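Local coordinates for protein SusD homolog (Bacteroides thetaiotaomicron VPI-5482, PDB 3FDH) that probably binds glycans at the outer membrane for uptake by a partner transporter, as other SusD/RagB-family proteins do, at residues N105-T108 with R109-E113; Y164-D167 with A168-N171; N246-N249 with P250-F254; M417-K420 with Y421-M424; R439-G443 with L444-F448. All blocks are in the same frame, centred on the assembly; numbering follows the deposited sequence. Where two conformers were deposited one is given.

Contact 1. Residues N105-T108 with R109-E113; sequences NDVT and RGMAE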
loop_
_atom_site.group_PDB
_atom_site.type_symbol
_atom_site.label_atom_id
_atom_site.label_comp_id
_atom_site.label_asym_id
_atom_site.label_seq_id
_atom_site.Cartn_x
_atom_site.Cartn_y
_atom_site.Cartn_z
ATOM N N ASN A 105 -25.810 7.402 -15.182
ATOM C CA ASN A 105 -24.732 6.434 -14.978
ATOM C C ASN A 105 -24.294 6.485 -13.528
ATOM O O ASN A 105 -23.221 6.953 -13.184
ATOM C CB ASN A 105 -23.597 6.669 -15.964
ATOM C CG ASN A 105 -24.003 6.320 -17.351
ATOM O OD1 ASN A 105 -24.214 5.155 -17.659
ATOM N ND2 ASN A 105 -24.120 7.313 -18.202
ATOM N N ASP A 106 -25.182 5.980 -12.688
ATOM C CA ASP A 106 -25.011 6.033 -11.223
ATOM C C ASP A 106 -23.997 5.054 -10.710
ATOM O O ASP A 106 -23.271 5.352 -9.756
ATOM C CB ASP A 106 -26.362 5.818 -10.507
ATOM C CG ASP A 106 -27.333 6.948 -10.765
ATOM O OD1 ASP A 106 -26.920 8.122 -10.668
ATOM O OD2 ASP A 106 -28.514 6.664 -11.049
ATOM N N VAL A 107 -23.912 3.908 -11.376
ATOM C CA VAL A 107 -22.957 2.873 -10.983
ATOM C C VAL A 107 -21.525 3.339 -11.289
ATOM O O VAL A 107 -20.639 3.242 -10.458
ATOM C CB VAL A 107 -23.282 1.494 -11.584
ATOM C CG1 VAL A 107 -22.067 0.564 -11.445
ATOM C CG2 VAL A 107 -24.522 0.903 -10.854
ATOM N N THR A 108 -21.349 3.920 -12.465
ATOM C CA THR A 108 -20.064 4.480 -12.882
ATOM C C THR A 108 -19.701 5.597 -11.923
ATOM O O THR A 108 -18.555 5.774 -11.534
ATOM C CB THR A 108 -20.136 5.027 -14.337
ATOM O OG1 THR A 108 -20.267 3.927 -15.242
ATOM C CG2 THR A 108 -18.890 5.784 -14.686
ATOM N N ARG A 109 -20.736 6.295 -11.490
ATOM C CA ARG A 109 -20.567 7.430 -10.591
ATOM C C ARG A 109 -20.017 6.955 -9.254
ATOM O O ARG A 109 -19.132 7.568 -8.658
ATOM C CB ARG A 109 -21.889 8.175 -10.386
ATOM C CG ARG A 109 -21.719 9.504 -9.702
ATOM C CD ARG A 109 -23.039 10.190 -9.454
ATOM N NE ARG A 109 -22.840 11.632 -9.365
ATOM C CZ ARG A 109 -23.762 12.503 -8.976
ATOM N NH1 ARG A 109 -24.958 12.095 -8.614
ATOM N NH2 ARG A 109 -23.483 13.792 -8.954
ATOM N N GLY A 110 -20.573 5.840 -8.811
ATOM C CA GLY A 110 -20.186 5.244 -7.551
ATOM C C GLY A 110 -18.757 4.755 -7.606
ATOM O O GLY A 110 -17.984 4.900 -6.661
HETATM N N MSE A 111 -18.401 4.167 -8.730
HETATM C CA MSE A 111 -17.027 3.669 -8.869
HETATM C C MSE A 111 -16.052 4.849 -8.746
HETATM O O MSE A 111 -14.982 4.751 -8.110
HETATM C CB MSE A 111 -16.827 2.960 -10.210
HETATM C CG MSE A 111 -17.726 1.759 -10.410
HETATM SE SE MSE A 111 -17.612 1.032 -12.195
HETATM C CE MSE A 111 -18.870 -0.418 -12.012
ATOM N N ALA A 112 -16.415 5.939 -9.400
ATOM C CA ALA A 112 -15.622 7.177 -9.392
ATOM C C ALA A 112 -15.538 7.761 -7.990
ATOM O O ALA A 112 -14.513 8.320 -7.605
ATOM C CB ALA A 112 -16.193 8.215 -10.375
ATOM N N GLU A 113 -16.607 7.592 -7.222
ATOM C CA GLU A 113 -16.669 8.120 -5.847
ATOM C C GLU A 113 -15.703 7.340 -4.969
ATOM O O GLU A 113 -14.995 7.901 -4.129
ATOM C CB GLU A 113 -18.103 8.085 -5.298
ATOM C CG GLU A 113 -18.924 9.245 -5.860
ATOM C CD GLU A 113 -20.441 9.111 -5.725
ATOM O OE1 GLU A 113 -20.941 7.982 -5.584
ATOM O OE2 GLU A 113 -21.138 10.155 -5.822
HETATM O O HOH W 1 -26.222 9.217 -8.535
#

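Contact 2. Residues Y164-D167 with A168-N171; sequences YLDD and AIAN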
loop_
_atom_site.group_PDB
_atom_site.type_symbol
_atom_site.label_atom_id
_atom_site.label_comp_id
_atom_site.label_asym_id
_atom_site.label_seq_id
_atom_site.Cartn_x
_atom_site.Cartn_y
_atom_site.Cartn_z
ATOM N N TYR A 164 -17.599 10.353 0.464
ATOM C CA TYR A 164 -17.502 9.767 -0.864
ATOM C C TYR A 164 -17.898 8.299 -0.855
ATOM O O TYR A 164 -18.565 7.805 -1.768
ATOM C CB TYR A 164 -16.115 9.913 -1.486
ATOM C CG TYR A 164 -15.895 11.225 -2.227
ATOM C CD1 TYR A 164 -16.811 11.691 -3.141
ATOM C CD2 TYR A 164 -14.718 11.948 -2.062
ATOM C CE1 TYR A 164 -16.593 12.874 -3.825
ATOM C CE2 TYR A 164 -14.486 13.131 -2.751
ATOM C CZ TYR A 164 -15.420 13.587 -3.626
ATOM O OH TYR A 164 -15.193 14.775 -4.303
ATOM N N LEU A 165 -17.487 7.599 0.191
ATOM C CA LEU A 165 -17.731 6.151 0.291
ATOM C C LEU A 165 -19.215 5.916 0.536
ATOM O O LEU A 165 -19.828 5.025 -0.046
ATOM C CB LEU A 165 -16.869 5.487 1.380
ATOM C CG LEU A 165 -15.363 5.396 1.037
ATOM C CD1 LEU A 165 -14.536 4.842 2.195
ATOM C CD2 LEU A 165 -15.167 4.569 -0.256
ATOM N N ASP A 166 -19.809 6.777 1.338
ATOM C CA ASP A 166 -21.245 6.631 1.614
ATOM C C ASP A 166 -22.024 6.885 0.340
ATOM O O ASP A 166 -22.988 6.183 0.027
ATOM C CB ASP A 166 -21.692 7.543 2.741
ATOM C CG ASP A 166 -21.213 7.070 4.094
ATOM O OD1 ASP A 166 -20.912 5.861 4.261
ATOM O OD2 ASP A 166 -21.154 7.930 4.993
ATOM N N ASP A 167 -21.580 7.878 -0.416
ATOM C CA ASP A 167 -22.244 8.221 -1.689
ATOM C C ASP A 167 -22.138 7.023 -2.601
ATOM O O ASP A 167 -23.089 6.600 -3.240
ATOM C CB ASP A 167 -21.568 9.394 -2.382
ATOM C CG ASP A 167 -21.818 10.723 -1.697
ATOM O OD1 ASP A 167 -22.691 10.795 -0.813
ATOM O OD2 ASP A 167 -21.130 11.708 -2.054
ATOM N N ALA A 168 -20.921 6.512 -2.665
ATOM C CA ALA A 168 -20.623 5.327 -3.470
ATOM C C ALA A 168 -21.516 4.132 -3.125
ATOM O O ALA A 168 -22.044 3.434 -4.006
ATOM C CB ALA A 168 -19.148 4.927 -3.310
ATOM N N ILE A 169 -21.639 3.873 -1.837
ATOM C CA ILE A 169 -22.419 2.720 -1.354
ATOM C C ILE A 169 -23.845 2.785 -1.863
ATOM O O ILE A 169 -24.435 1.777 -2.239
ATOM C CB ILE A 169 -22.362 2.594 0.191
ATOM C CG1 ILE A 169 -20.946 2.136 0.610
ATOM C CG2 ILE A 169 -23.450 1.628 0.707
ATOM C CD1 ILE A 169 -20.645 2.301 2.085
ATOM N N ALA A 170 -24.352 4.003 -1.970
ATOM C CA ALA A 170 -25.714 4.224 -2.423
ATOM C C ALA A 170 -25.805 4.097 -3.943
ATOM O O ALA A 170 -26.659 3.397 -4.494
ATOM C CB ALA A 170 -26.207 5.592 -1.976
ATOM N N ASN A 171 -24.891 4.771 -4.616
ATOM C CA ASN A 171 -24.923 4.818 -6.071
ATOM C C ASN A 171 -24.636 3.471 -6.723
ATOM O O ASN A 171 -25.183 3.139 -7.764
ATOM C CB ASN A 171 -23.979 5.905 -6.616
ATOM C CG ASN A 171 -24.568 7.269 -6.505
ATOM O OD1 ASN A 171 -25.779 7.433 -6.694
ATOM N ND2 ASN A 171 -23.737 8.271 -6.214
#

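Contact 3. Residues N246-N249 with P250-F254; sequences NNIN and PFYGF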
loop_
_atom_site.group_PDB
_atom_site.type_symbol
_atom_site.label_atom_id
_atom_site.label_comp_id
_atom_site.label_asym_id
_atom_site.label_seq_id
_atom_site.Cartn_x
_atom_site.Cartn_y
_atom_site.Cartn_z
ATOM N N ASN A 246 3.886 -6.611 -22.090
ATOM C CA ASN A 246 4.098 -5.261 -22.591
ATOM C C ASN A 246 3.514 -4.163 -21.726
ATOM O O ASN A 246 3.728 -2.979 -21.958
ATOM C CB ASN A 246 3.560 -5.170 -24.025
ATOM C CG ASN A 246 4.281 -6.142 -24.979
ATOM O OD1 ASN A 246 3.648 -7.000 -25.613
ATOM N ND2 ASN A 246 5.616 -6.050 -25.029
ATOM N N ASN A 247 2.790 -4.565 -20.702
ATOM C CA ASN A 247 2.201 -3.598 -19.784
ATOM C C ASN A 247 2.542 -4.051 -18.373
ATOM O O ASN A 247 1.877 -4.910 -17.826
ATOM C CB ASN A 247 0.705 -3.591 -19.968
ATOM C CG ASN A 247 0.074 -2.411 -19.326
ATOM O OD1 ASN A 247 0.736 -1.389 -19.148
ATOM N ND2 ASN A 247 -1.219 -2.520 -18.981
ATOM N N ILE A 248 3.575 -3.449 -17.805
ATOM C CA ILE A 248 4.163 -3.993 -16.578
ATOM C C ILE A 248 3.735 -3.459 -15.224
ATOM O O ILE A 248 3.226 -2.366 -15.070
ATOM C CB ILE A 248 5.697 -3.943 -16.687
ATOM C CG1 ILE A 248 6.220 -2.524 -16.490
ATOM C CG2 ILE A 248 6.146 -4.547 -18.031
ATOM C CD1 ILE A 248 7.724 -2.352 -16.866
ATOM N N ASN A 249 3.957 -4.329 -14.250
ATOM C CA ASN A 249 3.720 -4.064 -12.825
ATOM C C ASN A 249 4.670 -2.939 -12.412
ATOM O O ASN A 249 5.839 -2.940 -12.805
ATOM C CB ASN A 249 3.943 -5.368 -12.025
ATOM C CG ASN A 249 4.068 -5.145 -10.537
ATOM O OD1 ASN A 249 4.997 -4.502 -10.081
ATOM N ND2 ASN A 249 3.148 -5.741 -9.762
ATOM N N PRO A 250 4.190 -1.991 -11.589
ATOM C CA PRO A 250 4.960 -0.790 -11.273
ATOM C C PRO A 250 6.157 -0.939 -10.343
ATOM O O PRO A 250 7.110 -0.156 -10.435
ATOM C CB PRO A 250 3.906 0.138 -10.686
ATOM C CG PRO A 250 2.900 -0.787 -10.071
ATOM C CD PRO A 250 2.812 -1.908 -11.073
ATOM N N PHE A 251 6.065 -1.915 -9.453
ATOM C CA PHE A 251 7.131 -2.295 -8.536
ATOM C C PHE A 251 8.246 -2.937 -9.402
ATOM O O PHE A 251 9.427 -2.569 -9.347
ATOM C CB PHE A 251 6.594 -3.258 -7.466
ATOM C CG PHE A 251 7.618 -3.649 -6.433
ATOM C CD1 PHE A 251 7.886 -2.826 -5.365
ATOM C CD2 PHE A 251 8.319 -4.829 -6.539
ATOM C CE1 PHE A 251 8.837 -3.159 -4.418
ATOM C CE2 PHE A 251 9.273 -5.154 -5.616
ATOM C CZ PHE A 251 9.530 -4.334 -4.537
ATOM N N TYR A 252 7.835 -3.904 -10.210
ATOM C CA TYR A 252 8.730 -4.507 -11.186
ATOM C C TYR A 252 9.354 -3.412 -12.063
ATOM O O TYR A 252 10.562 -3.420 -12.377
ATOM C CB TYR A 252 7.967 -5.529 -12.058
ATOM C CG TYR A 252 8.719 -5.934 -13.301
ATOM C CD1 TYR A 252 8.669 -5.161 -14.457
ATOM C CD2 TYR A 252 9.460 -7.101 -13.331
ATOM C CE1 TYR A 252 9.370 -5.537 -15.586
ATOM C CE2 TYR A 252 10.151 -7.479 -14.443
ATOM C CZ TYR A 252 10.113 -6.697 -15.565
ATOM O OH TYR A 252 10.786 -7.099 -16.682
ATOM N N GLY A 253 8.514 -2.439 -12.399
ATOM C CA GLY A 253 8.890 -1.349 -13.288
ATOM C C GLY A 253 10.008 -0.512 -12.747
ATOM O O GLY A 253 10.961 -0.158 -13.463
ATOM N N PHE A 254 9.892 -0.178 -11.476
ATOM C CA PHE A 254 10.931 0.591 -10.797
ATOM C C PHE A 254 12.262 -0.125 -10.841
ATOM O O PHE A 254 13.281 0.461 -11.187
ATOM C CB PHE A 254 10.597 0.895 -9.336
ATOM C CG PHE A 254 11.779 1.455 -8.581
ATOM C CD1 PHE A 254 12.143 2.779 -8.725
ATOM C CD2 PHE A 254 12.569 0.627 -7.780
ATOM C CE1 PHE A 254 13.252 3.274 -8.062
ATOM C CE2 PHE A 254 13.682 1.123 -7.132
ATOM C CZ PHE A 254 14.016 2.435 -7.267
#

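Contact 4. Residues M417-K420 with Y421-M424; sequences MIQK and YLAM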
loop_
_atom_site.group_PDB
_atom_site.type_symbol
_atom_site.label_atom_id
_atom_site.label_comp_id
_atom_site.label_asym_id
_atom_site.label_seq_id
_atom_site.Cartn_x
_atom_site.Cartn_y
_atom_site.Cartn_z
HETATM N N MSE A 417 0.063 -7.757 14.179
HETATM C CA MSE A 417 0.546 -6.667 13.373
HETATM C C MSE A 417 1.883 -7.020 12.710
HETATM O O MSE A 417 2.187 -6.540 11.598
HETATM C CB MSE A 417 0.651 -5.432 14.226
HETATM C CG MSE A 417 -0.670 -5.001 14.900
HETATM SE SE MSE A 417 -2.059 -4.745 13.587
HETATM C CE MSE A 417 -1.187 -3.331 12.590
ATOM N N ILE A 418 2.667 -7.862 13.397
ATOM C CA ILE A 418 3.921 -8.405 12.800
ATOM C C ILE A 418 3.562 -9.202 11.542
ATOM O O ILE A 418 4.190 -9.070 10.488
ATOM C CB ILE A 418 4.745 -9.267 13.780
ATOM C CG1 ILE A 418 5.349 -8.364 14.874
ATOM C CG2 ILE A 418 5.863 -9.954 13.024
ATOM C CD1 ILE A 418 6.055 -9.102 16.073
ATOM N N GLN A 419 2.529 -10.017 11.661
ATOM C CA GLN A 419 2.069 -10.827 10.554
ATOM C C GLN A 419 1.501 -9.980 9.418
ATOM O O GLN A 419 1.708 -10.293 8.240
ATOM C CB GLN A 419 1.077 -11.944 11.008
ATOM C CG GLN A 419 1.745 -13.054 11.853
ATOM C CD GLN A 419 2.924 -13.747 11.130
ATOM O OE1 GLN A 419 2.859 -14.032 9.929
ATOM N NE2 GLN A 419 3.992 -14.027 11.869
ATOM N N LYS A 420 0.842 -8.872 9.753
ATOM C CA LYS A 420 0.282 -8.002 8.735
ATOM C C LYS A 420 1.459 -7.457 7.960
ATOM O O LYS A 420 1.478 -7.434 6.750
ATOM C CB LYS A 420 -0.555 -6.869 9.372
ATOM C CG LYS A 420 -1.284 -6.009 8.388
ATOM C CD LYS A 420 -2.153 -4.950 9.035
ATOM C CE LYS A 420 -3.155 -4.326 8.071
ATOM N NZ LYS A 420 -3.669 -2.979 8.621
ATOM N N TYR A 421 2.432 -6.974 8.712
ATOM C CA TYR A 421 3.704 -6.453 8.167
ATOM C C TYR A 421 4.392 -7.434 7.217
ATOM O O TYR A 421 4.669 -7.076 6.067
ATOM C CB TYR A 421 4.645 -5.954 9.282
ATOM C CG TYR A 421 6.006 -5.546 8.767
ATOM C CD1 TYR A 421 7.038 -6.479 8.697
ATOM C CD2 TYR A 421 6.286 -4.236 8.402
ATOM C CE1 TYR A 421 8.276 -6.158 8.189
ATOM C CE2 TYR A 421 7.534 -3.894 7.903
ATOM C CZ TYR A 421 8.536 -4.834 7.807
ATOM O OH TYR A 421 9.810 -4.491 7.315
ATOM N N LEU A 422 4.519 -8.712 7.609
ATOM C CA LEU A 422 5.180 -9.710 6.770
ATOM C C LEU A 422 4.375 -10.086 5.523
ATOM O O LEU A 422 4.946 -10.339 4.453
ATOM C CB LEU A 422 5.501 -10.989 7.583
ATOM C CG LEU A 422 6.539 -10.713 8.687
ATOM C CD1 LEU A 422 6.711 -12.016 9.496
ATOM C CD2 LEU A 422 7.891 -10.276 8.104
ATOM N N ALA A 423 3.049 -10.098 5.662
ATOM C CA ALA A 423 2.147 -10.398 4.523
ATOM C C ALA A 423 2.131 -9.360 3.416
ATOM O O ALA A 423 1.913 -9.646 2.256
ATOM C CB ALA A 423 0.719 -10.586 5.006
HETATM N N MSE A 424 2.368 -8.136 3.827
HETATM C CA MSE A 424 2.219 -6.937 2.973
HETATM C C MSE A 424 3.512 -6.496 2.255
HETATM O O MSE A 424 3.574 -5.544 1.491
HETATM C CB MSE A 424 1.444 -5.874 3.744
HETATM C CG MSE A 424 0.053 -6.288 3.978
HETATM SE SE MSE A 424 -1.126 -5.072 4.875
HETATM C CE MSE A 424 -1.405 -3.705 3.509
#

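Contact 5. Residues R439-G443 with L444-F448; sequences RRMKG and LNENF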
loop_
_atom_site.group_PDB
_atom_site.type_symbol
_atom_site.label_atom_id
_atom_site.label_comp_id
_atom_site.label_asym_id
_atom_site.label_seq_id
_atom_site.Cartn_x
_atom_site.Cartn_y
_atom_site.Cartn_z
ATOM N N ARG A 439 3.081 4.066 11.108
ATOM C CA ARG A 439 2.961 5.385 11.683
ATOM C C ARG A 439 1.755 5.468 12.637
ATOM O O ARG A 439 1.755 6.192 13.630
ATOM C CB ARG A 439 2.842 6.457 10.596
ATOM C CG ARG A 439 4.103 6.656 9.803
ATOM C CD ARG A 439 3.868 7.788 8.800
ATOM N NE ARG A 439 2.904 7.407 7.779
ATOM C CZ ARG A 439 2.231 8.245 7.020
ATOM N NH1 ARG A 439 2.364 9.527 7.222
ATOM N NH2 ARG A 439 1.379 7.788 6.146
ATOM N N ARG A 440 0.738 4.682 12.354
ATOM C CA ARG A 440 -0.449 4.689 13.216
ATOM C C ARG A 440 -0.018 4.079 14.531
ATOM O O ARG A 440 -0.381 4.596 15.593
ATOM C CB ARG A 440 -1.616 3.943 12.590
ATOM C CG ARG A 440 -2.779 3.728 13.527
ATOM C CD ARG A 440 -3.992 3.185 12.817
ATOM N NE ARG A 440 -3.763 1.924 12.144
ATOM C CZ ARG A 440 -3.934 0.730 12.726
ATOM N NH1 ARG A 440 -4.295 0.642 14.007
ATOM N NH2 ARG A 440 -3.686 -0.355 12.038
HETATM N N MSE A 441 0.730 2.975 14.463
HETATM C CA MSE A 441 1.280 2.324 15.686
HETATM C C MSE A 441 2.127 3.297 16.494
HETATM O O MSE A 441 2.077 3.318 17.731
HETATM C CB MSE A 441 2.100 1.114 15.377
HETATM C CG MSE A 441 1.149 -0.002 15.236
HETATM SE SE MSE A 441 1.786 -1.815 14.780
HETATM C CE MSE A 441 2.109 -1.682 12.938
ATOM N N LYS A 442 2.928 4.084 15.779
ATOM C CA LYS A 442 3.719 5.118 16.425
ATOM C C LYS A 442 2.859 6.085 17.238
ATOM O O LYS A 442 3.166 6.386 18.403
ATOM C CB LYS A 442 4.537 5.940 15.430
ATOM C CG LYS A 442 5.803 5.311 15.055
ATOM C CD LYS A 442 6.721 6.225 14.203
ATOM C CE LYS A 442 7.343 7.359 14.967
ATOM N NZ LYS A 442 8.322 6.999 16.021
ATOM N N GLY A 443 1.785 6.565 16.616
ATOM C CA GLY A 443 0.867 7.467 17.284
ATOM C C GLY A 443 0.202 6.831 18.495
ATOM O O GLY A 443 -0.116 7.512 19.454
ATOM N N LEU A 444 0.065 5.512 18.468
ATOM C CA LEU A 444 -0.552 4.733 19.555
ATOM C C LEU A 444 0.509 4.288 20.574
ATOM O O LEU A 444 0.232 3.601 21.536
ATOM C CB LEU A 444 -1.265 3.492 18.994
ATOM C CG LEU A 444 -2.447 3.778 18.081
ATOM C CD1 LEU A 444 -3.017 2.508 17.446
ATOM C CD2 LEU A 444 -3.512 4.533 18.890
ATOM N N ASN A 445 1.726 4.721 20.321
ATOM C CA ASN A 445 2.908 4.353 21.102
ATOM C C ASN A 445 3.116 2.879 21.223
ATOM O O ASN A 445 3.365 2.347 22.302
ATOM C CB ASN A 445 2.915 4.948 22.493
ATOM C CG ASN A 445 4.267 4.899 23.093
ATOM O OD1 ASN A 445 5.256 4.734 22.368
ATOM N ND2 ASN A 445 4.349 5.027 24.420
ATOM N N GLU A 446 2.990 2.216 20.089
ATOM C CA GLU A 446 3.214 0.778 19.972
ATOM C C GLU A 446 4.468 0.547 19.131
ATOM O O GLU A 446 4.680 1.182 18.100
ATOM C CB GLU A 446 2.011 0.101 19.362
ATOM C CG GLU A 446 0.764 0.178 20.287
ATOM C CD GLU A 446 -0.546 -0.217 19.617
ATOM O OE1 GLU A 446 -0.597 -0.345 18.373
ATOM O OE2 GLU A 446 -1.548 -0.360 20.362
ATOM N N ASN A 447 5.278 -0.381 19.600
ATOM C CA ASN A 447 6.570 -0.693 18.985
ATOM C C ASN A 447 6.597 -2.179 18.642
ATOM O O ASN A 447 7.310 -2.929 19.301
ATOM C CB ASN A 447 7.742 -0.442 19.980
ATOM C CG ASN A 447 7.771 0.984 20.607
ATOM O OD1 ASN A 447 6.746 1.597 20.928
ATOM N ND2 ASN A 447 8.982 1.481 20.831
ATOM N N PHE A 448 5.828 -2.606 17.653
ATOM C CA PHE A 448 5.725 -4.027 17.340
ATOM C C PHE A 448 6.639 -4.417 16.196
ATOM O O PHE A 448 7.192 -5.519 16.160
ATOM C CB PHE A 448 4.281 -4.440 17.007
ATOM C CG PHE A 448 3.263 -4.159 18.103
ATOM C CD1 PHE A 448 3.588 -4.314 19.441
ATOM C CD2 PHE A 448 1.944 -3.787 17.776
ATOM C CE1 PHE A 448 2.621 -4.060 20.450
ATOM C CE2 PHE A 448 0.998 -3.565 18.756
ATOM C CZ PHE A 448 1.346 -3.677 20.092
#

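Contact 1. Residues N105-T108 with R109-E113
Arg109 and Asp106 meet through water rather than directly: water 1 donates to Asp106 OD1 in a short bond of 2.5 Å and accepts from Arg109 NH1 at 3.1 Å, lying at the edge of the guanidinium in its plane. The charged atoms themselves, OD1 of Asp106 and NH1 of Arg109, stay 4.9 Å apart, so their attraction is probably relayed and softened by the water. An extended chain with CG anti to the backbone N (chi1 -168°) carries the Arg109 guanidinium away from the helix axis, where NE also donates to the carbonyl of Ile93 on helix 76-95.

The polar backbone bonds are those of the first two turns of helix 106-127, one of the helices of the largely helical SusD-like fold. Asn105 holds the N-cap position, yet its side chain caps nothing; its OD1 instead receives the amides of Leu177 and Ala178. The bond from Arg109 N to its carbonyl is weak, whereas Met111 N to Val107 O (3.0 Å) and Ala112 N to Thr108 O are straighter, the latter at 160°.

Apolar contact comes from Val107 and Met111, a selenomethionine, whose side chains cross at a slant. CG1 of Val107 and CE of Met111 approach to 3.4 Å, tighter than usual for two carbons. Both are apolar residues suited to the buried side facing helix 191-208, where Met111 packs on Trp194.

Contact 2. Residues Y164-D167 with A168-N171
With CG1 beside its backbone N and anti to the carbonyl carbon (chi1 -71°), Ile169 lays its longer branch back over the preceding turn, and a similar first torsion in Asp166 (-73°) sends its carboxylate the same way. The two side chains therefore run side by side, although they barely touch, CD1 of Ile169 lying 4.2 Å from OD1 of Asp166. Closer is CG1 of Ile169, 3.2 Å from the carbonyl oxygen of Leu165. That oxygen also accepts Ile169 N at 2.8 Å.

These are the last two turns of helix 154-171, which packs against helices 106-127 and 191-208 in the helical SusD-like fold. Ile169 suits its place by offering a branched hydrocarbon to Tyr199 and Lys202 of helix 191-208, while Asp166 forms a salt bridge with Lys202. Shortened to alanine, Ile169 would probably leave a gap against Tyr199 and take hydrocarbon from beside the Asp166 carboxylate.

Ala168, whose side chain is a single methyl, packs on Val114 of helix 106-127. Near the helix end the carbonyl of Asp167 is shared: Asn171 N makes the straight bond (2.9 Å, 164°), and Ala170 N adds a weak one at 3.2 Å.

Contact 3. Residues N246-N249 with P250-F254
Ile248 meets Tyr252 at about a right angle, pushing CD1 against the edge of the phenol ring near its plane, 3.8 Å from CE1 of Tyr252. The isoleucine reaches it with CG1 lodged between its backbone N and carbonyl carbon (chi1 76°), normally a disfavoured setting; CD1 of Ile248 also rests on the bare CA of Gly253, 3.9 Å away.

Asn249 stands across Pro250, also at about a right angle. With CG anti to the backbone N (chi1 165°), its amide bends over the start of the helix and OD1 meets two amides there: Tyr252 N, 2.9 Å away along a nearly straight bond (169°), and Phe251 N, likewise 2.9 Å from OD1 but weakly bonded. This is an asparagine N-cap on helix 250-258, with Pro250 in the first helical position, where a residue lacking an N-H costs no bond. The Asn249 backbone carbonyl contributes as well, accepting Gly253 N at 2.8 Å.

Asparagine suits the cap because its other end is also used: ND2 donates to the carbonyls of Ala328 and Ala427, tying the helix start to two other loops. A leucine in its place would probably leave the amide of Tyr252 without its acceptor and those two carbonyls without their donor. Beyond the cap, the Phe251 side chain packs on Asn42 and Ser46 of helix 40-48, and its ring meets that of Phe261.

Contact 4. Residues M417-K420 with Y421-M424
Tyr421 sets its ring with the edge toward the carbonyl oxygen of Ile418, which lies near the ring plane, and its CB rests 3.4 Å from that same oxygen. With CG anti to the backbone N (chi1 174°), the ring is carried out from the helix toward Tyr51, whose ring it meets with the planes about 35° apart; its hydroxyl is bonded to the carbonyl of Ile49. A tyrosine suits such a place, giving a broad apolar surface and one polar atom with a partner at its far end. The other flat group, the amide of Gln419, comes across Leu422 at a slant, NE2 lying 4.1 Å from CD1 of Leu422; the chain is bent at its second torsion, and NE2 bonds to Glu415 one turn back.

All this lies at the C-terminal end of helix 412-423, buried among helices 265-274, 335-348 and 431-443 of the helical SusD-like fold. The backbone bonds follow the alpha-helical pattern, with Tyr421 N to Met417 O at 2.9 Å and 168°, until Met424, where the helix stops and its N makes weak bonds to Lys420 O and Tyr421 O.

Lys420 and Met424, a selenomethionine, lie alongside each other and point the same way. SE of Met424 sits 3.6 Å from CG of Lys420 and 3.9 Å from CE of Lys420, so the aliphatic part of the lysine is packed while NZ of this buried residue is paired in a salt bridge with Asp437. Ile418 and Leu422 likewise run side by side, CG2 of Ile418 standing 4.2 Å from CD1 of Leu422.

Contact 5. Residues R439-G443 with L444-F448
The carbonyl oxygen of Met441, a selenomethionine, is gripped by two amides: Glu446 N at 2.8 Å, in a straight bond (168°), and Leu444 N at 3.1 Å, a weak one. Asn445 N bonds at 2.9 Å to Lys442 O, approaching from above the carbonyl plane. With the positive phi of Asn445 (55°), the bonds from Glu446 N to Met441 O and from Asn445 N to Lys442 O define a Schellman motif that closes helix 431-443; asparagine tolerates that backbone better than most residues.

Beyond the turn the chain doubles back along Met441. Its CG touches OE1 of Glu446 at 3.6 Å, and SE lies 3.6 Å from CD2 of Phe448 in an oblique Met-aromatic contact, the two side chains crossing at about a right angle. One face of the Phe448 ring takes CB of Glu446, off toward the rim. Leu444 runs beside Arg440, with CD1 4.1 Å from CG of Arg440, adding hydrocarbon to the arginine stem.

The charged ends are paired: Arg440 with Glu344 of helix 335-348 and with Asp437 of its own helix, Glu446 with Arg348 of helix 335-348, while Met441 and Phe448 pack against helix 412-423.

In the fold
Two pairs of contacts touch, and contact 3 stands alone. Contacts 1 and 2 have centres about 9 Å apart and join antiparallel-packed helices 106-127 and 154-171, where Glu113 OE1 probably accepts a hydrogen bond from Asn171 ND2 at 2.9 Å. Contacts 4 and 5, centres about 14 Å apart, link successive helices 412-423 and 431-443: CE of Met417 lies 3.7 Å from CE of Met441. Contacts 1 and 4 lie on opposite sides of the chain's centre, about 33 Å between centres. Contact 3 comes nearest contact 4, at about 8 Å between closest atoms. NZ of Lys442 in contact 5 is hydrogen-bonded to a tetraethylene glycol, probably from the crystallisation liquor.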